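Long-range contacts in agglutinin alpha chain (Artocarpus integer, PDB 4R6R), which binds D-galactose and the T-antigen disaccharide Gal-beta1,3-GalNAc as a tetrameric plant lectin, and recognises human IgA1: residues 76-81 with 121-126; 17-22 with 50-55. All coordinates share one frame; numbering follows the deposited sequence.

Contact 1: residues 76-81 with 121-126; sequences SGYVVV and GYWLDY. With 147 (4-nitrophenyl beta-D-galactopyranoside), chain I; EDO (1,2-ethanediol), chain L.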
ATOM      1  N   SER A  76      12.643 -27.927  25.896  1.00 20.10           N
ATOM      2  CA  SER A  76      12.499 -29.371  25.598  1.00 22.02           C
ATOM      3  C   SER A  76      13.195 -29.715  24.269  1.00 21.22           C
ATOM      4  O   SER A  76      12.789 -30.626  23.544  1.00 28.19           O
ATOM      5  CB  SER A  76      11.035 -29.817  25.653  1.00 22.16           C
ATOM      6  OG  SER A  76      10.531 -29.684  26.966  1.00 25.59           O
ATOM      7  N   GLY A  77      14.205 -28.914  23.943  1.00 23.52           N
ATOM      8  CA  GLY A  77      15.011 -29.111  22.717  1.00 26.88           C
ATOM      9  C   GLY A  77      14.365 -28.609  21.421  1.00 29.20           C
ATOM     10  O   GLY A  77      14.729 -29.037  20.308  1.00 31.99           O
ATOM     11  N   TYR A  78      13.379 -27.732  21.557  1.00 24.31           N
ATOM     12  CA  TYR A  78      12.732 -27.088  20.396  1.00 23.78           C
ATOM     13  C   TYR A  78      13.023 -25.597  20.547  1.00 22.76           C
ATOM     14  O   TYR A  78      13.039 -25.048  21.690  1.00 23.81           O
ATOM     15  CB  TYR A  78      11.227 -27.286  20.464  1.00 22.64           C
ATOM     16  CG  TYR A  78      10.786 -28.721  20.258  1.00 28.88           C
ATOM     17  CD1 TYR A  78      10.728 -29.261  18.969  1.00 28.66           C
ATOM     18  CD2 TYR A  78      10.473 -29.536  21.339  1.00 24.84           C
ATOM     19  CE1 TYR A  78      10.333 -30.595  18.760  1.00 31.08           C
ATOM     20  CE2 TYR A  78      10.066 -30.854  21.142  1.00 30.94           C
ATOM     21  CZ  TYR A  78      10.003 -31.370  19.852  1.00 31.51           C
ATOM     22  OH  TYR A  78       9.612 -32.680  19.618  1.00 39.11           O
ATOM     23  N   VAL A  79      13.282 -24.950  19.420  1.00 21.49           N
ATOM     24  CA  VAL A  79      13.367 -23.474  19.454  1.00 18.69           C
ATOM     25  C   VAL A  79      11.954 -22.911  19.358  1.00 19.89           C
ATOM     26  O   VAL A  79      11.200 -23.268  18.468  1.00 19.16           O
ATOM     27  CB  VAL A  79      14.191 -22.925  18.256  1.00 21.27           C
ATOM     28  CG1 VAL A  79      14.167 -21.387  18.245  1.00 20.08           C
ATOM     29  CG2 VAL A  79      15.609 -23.519  18.247  1.00 25.79           C
ATOM     30  N   VAL A  80      11.581 -22.138  20.375  1.00 16.32           N
ATOM     31  CA  VAL A  80      10.170 -21.624  20.470  1.00 15.89           C
ATOM     32  C   VAL A  80      10.200 -20.141  20.882  1.00 14.79           C
ATOM     33  O   VAL A  80      11.250 -19.614  21.185  1.00 15.85           O
ATOM     34  CB  VAL A  80       9.314 -22.481  21.462  1.00 14.84           C
ATOM     35  CG1 VAL A  80       9.300 -23.953  20.995  1.00 17.42           C
ATOM     36  CG2 VAL A  80       9.886 -22.411  22.871  1.00 17.33           C
ATOM     37  N   VAL A  81       9.045 -19.471  20.806  1.00 15.00           N
ATOM     38  CA  VAL A  81       8.932 -18.112  21.258  1.00 14.35           C
ATOM     39  C   VAL A  81       8.667 -18.196  22.774  1.00 12.60           C
ATOM     40  O   VAL A  81       7.593 -18.599  23.220  1.00 13.84           O
ATOM     41  CB  VAL A  81       7.761 -17.436  20.549  1.00 13.91           C
ATOM     42  CG1 VAL A  81       7.591 -15.992  21.042  1.00 14.96           C
ATOM     43  CG2 VAL A  81       8.057 -17.496  19.060  1.00 14.68           C
ATOM     44  N   GLY A 121       2.906 -25.848  18.607  1.00 15.03           N
ATOM     45  CA  GLY A 121       2.958 -27.289  18.975  1.00 16.86           C
ATOM     46  C   GLY A 121       2.695 -27.363  20.485  1.00 15.20           C
ATOM     47  O   GLY A 121       1.642 -26.920  20.991  1.00 16.15           O
ATOM     48  N   TYR A 122       3.669 -27.851  21.285  1.00 14.91           N
ATOM     49  CA  TYR A 122       3.544 -27.648  22.758  1.00 16.73           C
ATOM     50  C   TYR A 122       3.562 -26.128  23.038  1.00 15.70           C
ATOM     51  O   TYR A 122       2.914 -25.632  23.984  1.00 15.42           O
ATOM     52  CB  TYR A 122       4.728 -28.344  23.493  1.00 18.10           C
ATOM     53  CG  TYR A 122       4.566 -29.865  23.658  1.00 20.11           C
ATOM     54  CD1 TYR A 122       3.759 -30.600  22.831  1.00 18.73           C
ATOM     55  CD2 TYR A 122       5.153 -30.505  24.748  1.00 23.75           C
ATOM     56  CE1 TYR A 122       3.590 -31.971  22.977  1.00 21.38           C
ATOM     57  CE2 TYR A 122       4.960 -31.878  24.938  1.00 25.03           C
ATOM     58  CZ  TYR A 122       4.192 -32.578  24.043  1.00 25.40           C
ATOM     59  OH  TYR A 122       3.988 -33.941  24.205  1.00 27.11           O
ATOM     60  N   TRP A 123       4.432 -25.439  22.293  1.00 15.57           N
ATOM     61  CA  TRP A 123       4.579 -23.955  22.466  1.00 14.10           C
ATOM     62  C   TRP A 123       4.458 -23.281  21.089  1.00 13.96           C
ATOM     63  O   TRP A 123       4.495 -23.921  20.031  1.00 14.66           O
ATOM     64  CB  TRP A 123       5.882 -23.538  23.181  1.00 14.51           C
ATOM     65  CG  TRP A 123       5.954 -24.290  24.467  1.00 14.12           C
ATOM     66  CD1 TRP A 123       5.227 -24.044  25.632  1.00 17.05           C
ATOM     67  CD2 TRP A 123       6.691 -25.542  24.694  1.00 15.76           C
ATOM     68  NE1 TRP A 123       5.502 -25.048  26.556  1.00 16.36           N
ATOM     69  CE2 TRP A 123       6.387 -25.948  26.043  1.00 16.87           C
ATOM     70  CE3 TRP A 123       7.513 -26.353  23.907  1.00 15.75           C
ATOM     71  CZ2 TRP A 123       6.913 -27.138  26.611  1.00 16.76           C
ATOM     72  CZ3 TRP A 123       8.075 -27.520  24.503  1.00 18.75           C
ATOM     73  CH2 TRP A 123       7.762 -27.887  25.809  1.00 18.22           C
ATOM     74  N   LEU A 124       4.347 -21.936  21.123  1.00 14.30           N
ATOM     75  CA  LEU A 124       4.413 -21.121  19.912  1.00 14.92           C
ATOM     76  C   LEU A 124       5.822 -21.324  19.320  1.00 13.58           C
ATOM     77  O   LEU A 124       6.818 -20.919  19.883  1.00 14.35           O
ATOM     78  CB  LEU A 124       4.173 -19.654  20.288  1.00 14.03           C
ATOM     79  CG  LEU A 124       4.222 -18.640  19.087  1.00 11.83           C
ATOM     80  CD1 LEU A 124       3.215 -18.973  18.008  1.00 13.32           C
ATOM     81  CD2 LEU A 124       4.021 -17.218  19.671  1.00 13.15           C
ATOM     82  N   ASP A 125       5.851 -21.923  18.142  1.00 14.60           N
ATOM     83  CA  ASP A 125       7.124 -22.232  17.498  1.00 15.41           C
ATOM     84  C   ASP A 125       7.711 -21.035  16.797  1.00 14.29           C
ATOM     85  O   ASP A 125       8.892 -20.792  16.896  1.00 15.71           O
ATOM     86  CB  ASP A 125       6.938 -23.350  16.448  1.00 17.03           C
ATOM     87  CG  ASP A 125       6.325 -24.642  17.041  1.00 19.35           C
ATOM     88  OD1 ASP A 125       6.926 -25.106  18.036  1.00 19.52           O
ATOM     89  OD2 ASP A 125       5.258 -25.110  16.554  1.00 23.36           O
ATOM     90  N   TYR A 126       6.842 -20.285  16.088  1.00 14.36           N
ATOM     91  CA  TYR A 126       7.339 -19.153  15.317  1.00 14.14           C
ATOM     92  C   TYR A 126       6.079 -18.392  14.980  1.00 12.36           C
ATOM     93  O   TYR A 126       4.958 -18.932  15.009  1.00 13.25           O
ATOM     94  CB  TYR A 126       8.185 -19.568  14.045  1.00 15.79           C
ATOM     95  CG  TYR A 126       7.460 -20.402  13.068  1.00 16.30           C
ATOM     96  CD1 TYR A 126       6.513 -19.862  12.189  1.00 17.87           C
ATOM     97  CD2 TYR A 126       7.734 -21.799  12.983  1.00 20.23           C
ATOM     98  CE1 TYR A 126       5.809 -20.675  11.305  1.00 19.70           C
ATOM     99  CE2 TYR A 126       7.044 -22.615  12.097  1.00 21.28           C
ATOM    100  CZ  TYR A 126       6.098 -22.064  11.258  1.00 20.61           C
ATOM    101  OH  TYR A 126       5.434 -22.898  10.378  1.00 27.21           O
TER
HETATM  102  C1  147 I 201       5.959 -30.679  19.296  1.00 34.40           C
HETATM  103  C2  147 I 201       5.977 -30.696  17.742  1.00 34.24           C
HETATM  104  O2  147 I 201       6.054 -32.038  17.181  1.00 37.62           O
HETATM  105  C3  147 I 201       7.141 -29.856  17.187  1.00 32.60           C
HETATM  106  O3  147 I 201       6.971 -29.749  15.758  1.00 34.36           O
HETATM  107  C4  147 I 201       7.117 -28.418  17.881  1.00 28.15           C
HETATM  108  O4  147 I 201       5.916 -27.834  17.422  1.00 25.33           O
HETATM  109  C5  147 I 201       7.064 -28.599  19.470  1.00 27.24           C
HETATM  110  C6  147 I 201       7.375 -27.323  20.287  1.00 24.21           C
HETATM  111  O6  147 I 201       6.254 -26.416  20.339  1.00 19.08           O
HETATM  112  O5  147 I 201       5.852 -29.292  19.872  1.00 26.49           O
HETATM  113  O1  147 I 201       4.915 -31.596  19.709  1.00 39.24           O
HETATM  114  C1  EDO L 204      11.281 -28.102  30.663  1.00 49.50           C
HETATM  115  O1  EDO L 204      11.465 -28.782  29.405  1.00 46.28           O
HETATM  116  C2  EDO L 204       9.838 -28.260  31.130  1.00 48.95           C
HETATM  117  O2  EDO L 204       8.969 -28.265  29.990  1.00 44.81           O
HETATM  118  O   HOH W   1       9.646 -25.422  17.694  1.00 22.00           O
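Trp123 turns CG away from its own carbonyl carbon (chi1 -54°), and Val80 does the same with CG1. The two side chains then cross, with Val80 CB 4.0 Å from Trp123 CB. The far end of the indole extends to Ser76, whose OG lies 3.5 Å from Trp123 CH2. The Tyr78 ring comes near the indole at its edge, close to the indole plane. Val81 and Leu124 lie side by side through CB and CD2. Beside them the amide of Val81 gives a nearly straight bond of 2.8 Å to Leu124 O. Strands 78-81 and 124-126 run almost perpendicular to each other (96°), and this is the one backbone hydrogen bond between the two segments. They belong to two different sheets of the beta-prism fold (type I), which meet here at the galactose pocket. The sugar packs over one face of Tyr78, its C5 above the ring centre. From 121-126 the backbone N of Trp123 donates to sugar O6 at 2.8 Å, and that of Tyr122 donates to ring oxygen O5. Sugar O6 in turn donates to Asp125 OD1 at 2.7 Å. Ser119 OG hydrogen-bonds to Asp125 OD2 and probably helps to position the carboxylate. A water donates to both Val79 O and Asp125 OD1, 2.8 Å from each, and links the two segments. Gly1 N also bonds to the sugar.

Contact 2: residues 17-22 with 50-55; sequences LSYNKE and GFTPVK. With EDO (1,2-ethanediol), chain J.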
ATOM      1  N   LEU A  17      -3.773 -14.616  24.849  1.00 12.50           N
ATOM      2  CA  LEU A  17      -2.689 -15.588  24.744  1.00 12.77           C
ATOM      3  C   LEU A  17      -2.492 -16.236  26.112  1.00 13.81           C
ATOM      4  O   LEU A  17      -3.097 -15.808  27.136  1.00 15.14           O
ATOM      5  CB  LEU A  17      -1.393 -14.965  24.213  1.00 13.15           C
ATOM      6  CG  LEU A  17      -0.729 -13.919  25.119  1.00 12.99           C
ATOM      7  CD1 LEU A  17       0.136 -14.591  26.191  1.00 16.24           C
ATOM      8  CD2 LEU A  17       0.193 -13.050  24.272  1.00 15.46           C
ATOM      9  N   SER A  18      -1.817 -17.371  26.085  1.00 13.97           N
ATOM     10  CA  SER A  18      -1.482 -18.001  27.359  1.00 14.32           C
ATOM     11  C   SER A  18      -0.004 -18.214  27.406  1.00 12.22           C
ATOM     12  O   SER A  18       0.681 -18.263  26.391  1.00 13.51           O
ATOM     13  CB  SER A  18      -2.308 -19.221  27.601  1.00 14.61           C
ATOM     14  OG  SER A  18      -1.851 -20.300  26.777  1.00 16.57           O
ATOM     15  N   TYR A  19       0.533 -18.336  28.628  1.00 13.49           N
ATOM     16  CA  TYR A  19       1.968 -18.482  28.826  1.00 12.44           C
ATOM     17  C   TYR A  19       2.268 -19.176  30.116  1.00 13.83           C
ATOM     18  O   TYR A  19       1.407 -19.367  30.967  1.00 13.49           O
ATOM     19  CB  TYR A  19       2.637 -17.074  28.858  1.00 15.11           C
ATOM     20  CG  TYR A  19       2.227 -16.256  30.083  1.00 13.91           C
ATOM     21  CD1 TYR A  19       1.076 -15.484  30.034  1.00 14.71           C
ATOM     22  CD2 TYR A  19       2.951 -16.275  31.308  1.00 15.26           C
ATOM     23  CE1 TYR A  19       0.636 -14.775  31.152  1.00 16.85           C
ATOM     24  CE2 TYR A  19       2.515 -15.533  32.406  1.00 18.03           C
ATOM     25  CZ  TYR A  19       1.371 -14.775  32.275  1.00 17.32           C
ATOM     26  OH  TYR A  19       0.891 -14.019  33.373  1.00 21.67           O
ATOM     27  N   ASN A  20       3.509 -19.658  30.194  1.00 14.31           N
ATOM     28  CA  ASN A  20       3.982 -20.328  31.426  1.00 13.90           C
ATOM     29  C   ASN A  20       5.286 -19.611  31.796  1.00 15.10           C
ATOM     30  O   ASN A  20       6.140 -19.386  30.948  1.00 14.75           O
ATOM     31  CB  ASN A  20       4.155 -21.803  31.118  1.00 15.96           C
ATOM     32  CG  ASN A  20       4.509 -22.636  32.340  1.00 16.82           C
ATOM     33  OD1 ASN A  20       5.504 -22.369  32.981  1.00 18.69           O
ATOM     34  ND2 ASN A  20       3.746 -23.736  32.583  1.00 19.99           N
ATOM     35  N   LYS A  21       5.413 -19.245  33.094  1.00 15.17           N
ATOM     36  CA  LYS A  21       6.539 -18.509  33.560  1.00 15.87           C
ATOM     37  C   LYS A  21       7.825 -19.353  33.677  1.00 16.79           C
ATOM     38  O   LYS A  21       8.859 -18.809  34.001  1.00 17.79           O
ATOM     39  CB  LYS A  21       6.190 -17.907  34.940  1.00 16.98           C
ATOM     40  CG  LYS A  21       5.001 -16.939  34.912  1.00 19.39           C
ATOM     41  CD  LYS A  21       4.746 -16.488  36.360  1.00 18.60           C
ATOM     42  CE  LYS A  21       3.629 -15.412  36.352  1.00 18.97           C
ATOM     43  NZ  LYS A  21       3.316 -15.007  37.751  1.00 20.63           N
ATOM     44  N   GLU A  22       7.755 -20.643  33.346  1.00 17.51           N
ATOM     45  CA  GLU A  22       8.938 -21.454  33.281  1.00 18.06           C
ATOM     46  C   GLU A  22       9.230 -21.956  31.912  1.00 18.85           C
ATOM     47  O   GLU A  22      10.337 -22.501  31.701  1.00 18.00           O
ATOM     48  CB  GLU A  22       8.919 -22.638  34.255  1.00 21.74           C
ATOM     49  CG  GLU A  22       8.803 -22.161  35.719  1.00 22.02           C
ATOM     50  CD  GLU A  22       8.981 -23.264  36.736  1.00 31.70           C
ATOM     51  OE1 GLU A  22       9.163 -24.421  36.290  1.00 29.72           O
ATOM     52  OE2 GLU A  22       8.876 -22.997  37.965  1.00 32.39           O
ATOM     53  N   GLY A  50      -1.922 -26.167  31.189  1.00 22.42           N
ATOM     54  CA  GLY A  50      -1.105 -25.685  32.298  1.00 21.57           C
ATOM     55  C   GLY A  50      -0.632 -24.227  32.130  1.00 20.99           C
ATOM     56  O   GLY A  50       0.206 -23.730  32.938  1.00 22.75           O
ATOM     57  N   PHE A  51      -1.157 -23.551  31.105  1.00 19.57           N
ATOM     58  CA  PHE A  51      -0.762 -22.161  30.877  1.00 17.82           C
ATOM     59  C   PHE A  51      -1.633 -21.144  31.636  1.00 17.14           C
ATOM     60  O   PHE A  51      -2.774 -21.464  32.007  1.00 19.46           O
ATOM     61  CB  PHE A  51      -0.832 -21.829  29.403  1.00 15.60           C
ATOM     62  CG  PHE A  51       0.110 -22.636  28.561  1.00 13.36           C
ATOM     63  CD1 PHE A  51       1.424 -22.249  28.432  1.00 14.19           C
ATOM     64  CD2 PHE A  51      -0.325 -23.766  27.884  1.00 16.27           C
ATOM     65  CE1 PHE A  51       2.325 -22.947  27.649  1.00 14.63           C
ATOM     66  CE2 PHE A  51       0.560 -24.471  27.076  1.00 13.85           C
ATOM     67  CZ  PHE A  51       1.890 -24.100  26.983  1.00 13.68           C
ATOM     68  N   THR A  52      -1.099 -19.954  31.868  1.00 14.72           N
ATOM     69  CA  THR A  52      -1.867 -18.823  32.424  1.00 14.93           C
ATOM     70  C   THR A  52      -2.421 -17.951  31.298  1.00 14.64           C
ATOM     71  O   THR A  52      -1.624 -17.502  30.480  1.00 14.98           O
ATOM     72  CB  THR A  52      -0.883 -18.003  33.232  1.00 15.58           C
ATOM     73  OG1 THR A  52      -0.479 -18.841  34.340  1.00 19.68           O
ATOM     74  CG2 THR A  52      -1.514 -16.749  33.821  1.00 17.89           C
ATOM     75  N   PRO A  53      -3.729 -17.769  31.233  1.00 15.91           N
ATOM     76  CA  PRO A  53      -4.267 -16.883  30.176  1.00 16.82           C
ATOM     77  C   PRO A  53      -4.177 -15.419  30.532  1.00 16.34           C
ATOM     78  O   PRO A  53      -4.220 -14.988  31.680  1.00 21.04           O
ATOM     79  CB  PRO A  53      -5.762 -17.254  30.144  1.00 19.72           C
ATOM     80  CG  PRO A  53      -6.061 -17.681  31.593  1.00 21.77           C
ATOM     81  CD  PRO A  53      -4.830 -18.476  31.941  1.00 19.26           C
ATOM     82  N   VAL A  54      -4.018 -14.616  29.492  1.00 16.05           N
ATOM     83  CA  VAL A  54      -4.065 -13.168  29.663  1.00 15.76           C
ATOM     84  C   VAL A  54      -4.858 -12.554  28.489  1.00 15.85           C
ATOM     85  O   VAL A  54      -4.767 -13.003  27.328  1.00 16.55           O
ATOM     86  CB  VAL A  54      -2.690 -12.518  29.823  1.00 17.87           C
ATOM     87  CG1 VAL A  54      -1.875 -12.694  28.588  1.00 18.16           C
ATOM     88  CG2 VAL A  54      -2.829 -11.013  30.145  1.00 18.88           C
ATOM     89  N   LYS A  55      -5.664 -11.522  28.820  1.00 16.23           N
ATOM     90  CA  LYS A  55      -6.494 -10.880  27.811  1.00 16.68           C
ATOM     91  C   LYS A  55      -5.971  -9.459  27.670  1.00 17.51           C
ATOM     92  O   LYS A  55      -5.953  -8.710  28.675  1.00 21.94           O
ATOM     93  CB  LYS A  55      -7.963 -10.836  28.262  1.00 17.49           C
ATOM     94  CG  LYS A  55      -8.883 -10.234  27.210  1.00 20.06           C
ATOM     95  CD  LYS A  55     -10.282 -10.058  27.797  1.00 21.46           C
ATOM     96  CE  LYS A  55     -10.983 -11.407  27.866  1.00 24.45           C
ATOM     97  NZ  LYS A  55     -11.054 -11.988  26.491  1.00 27.19           N
TER
HETATM   98  C1  EDO J 202      -7.910  -8.329  31.247  1.00 47.47           C
HETATM   99  O1  EDO J 202      -8.628  -7.781  30.126  1.00 49.81           O
HETATM  100  C2  EDO J 202      -8.898  -8.867  32.281  1.00 48.18           C
HETATM  101  O2  EDO J 202      -9.371 -10.173  31.903  1.00 47.73           O
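Tyr19 and Thr52 meet with the threonine over one face of the phenol ring. Thr52 CB sits 4.2 Å from the ring centroid and 16° off its normal, a CH-pi contact. Thr52 CG2 reaches on to Tyr19 OH. The ring gets there because CG of Tyr19 lies between its backbone N and carbonyl carbon (chi1 67°), which folds the side chain over the neighbouring strand. Val54 CG1 approaches the same ring at its edge and also packs 3.7 Å from Leu17 CD1. Below these side chains the backbones form an antiparallel ladder. Leu17 with Val54 and Tyr19 with Thr52 are hydrogen-bonded pairs, and Ser18 with Pro53 is the non-hydrogen-bonded pair between them. The shortest rung is Thr52 N to Tyr19 O, 2.7 Å. Ser18 faces the other side of the sheet, where its OG lies 3.2 Å from Phe51 CB. That hydroxyl is bonded to Asp27 N. The edge of the Phe51 ring meets the backbone of Tyr19 and Asn20, with CD1 3.6 Å from Tyr19 C. Asn20 OD1 accepts from Glu22 N at 2.9 Å, an Asx turn just after the strand. This four-stranded antiparallel sheet is one face of the beta-prism, in the order 37-40, 25-34, 11-19, 52-57. From strand 25-34, Phe28 touches Leu17 and Ile25 touches Tyr19.

How the contacts relate
The centres of contacts 1 and 2 are about 14 Å apart, and both segments of contact 2 come earlier in the chain than those of contact 1. Phe51 joins them: its CZ lies 3.5 Å from Tyr122 O and 3.6 Å from Trp123 CD1. The ring that borders strand 17-19 in contact 2 thus also packs behind the sugar-binding segment 121-126. Contact 1 supplies six of the eight pocket residues. Contact 2 stands further back, with the Phe51 side chain about 8 Å from a bound galactoside. The segments of contact 2 lie in the repeat 7-64 and those of contact 1 in the repeat 76-130, so Phe51 packs one repeat against the other, behind the pocket residues Tyr122 and Trp123.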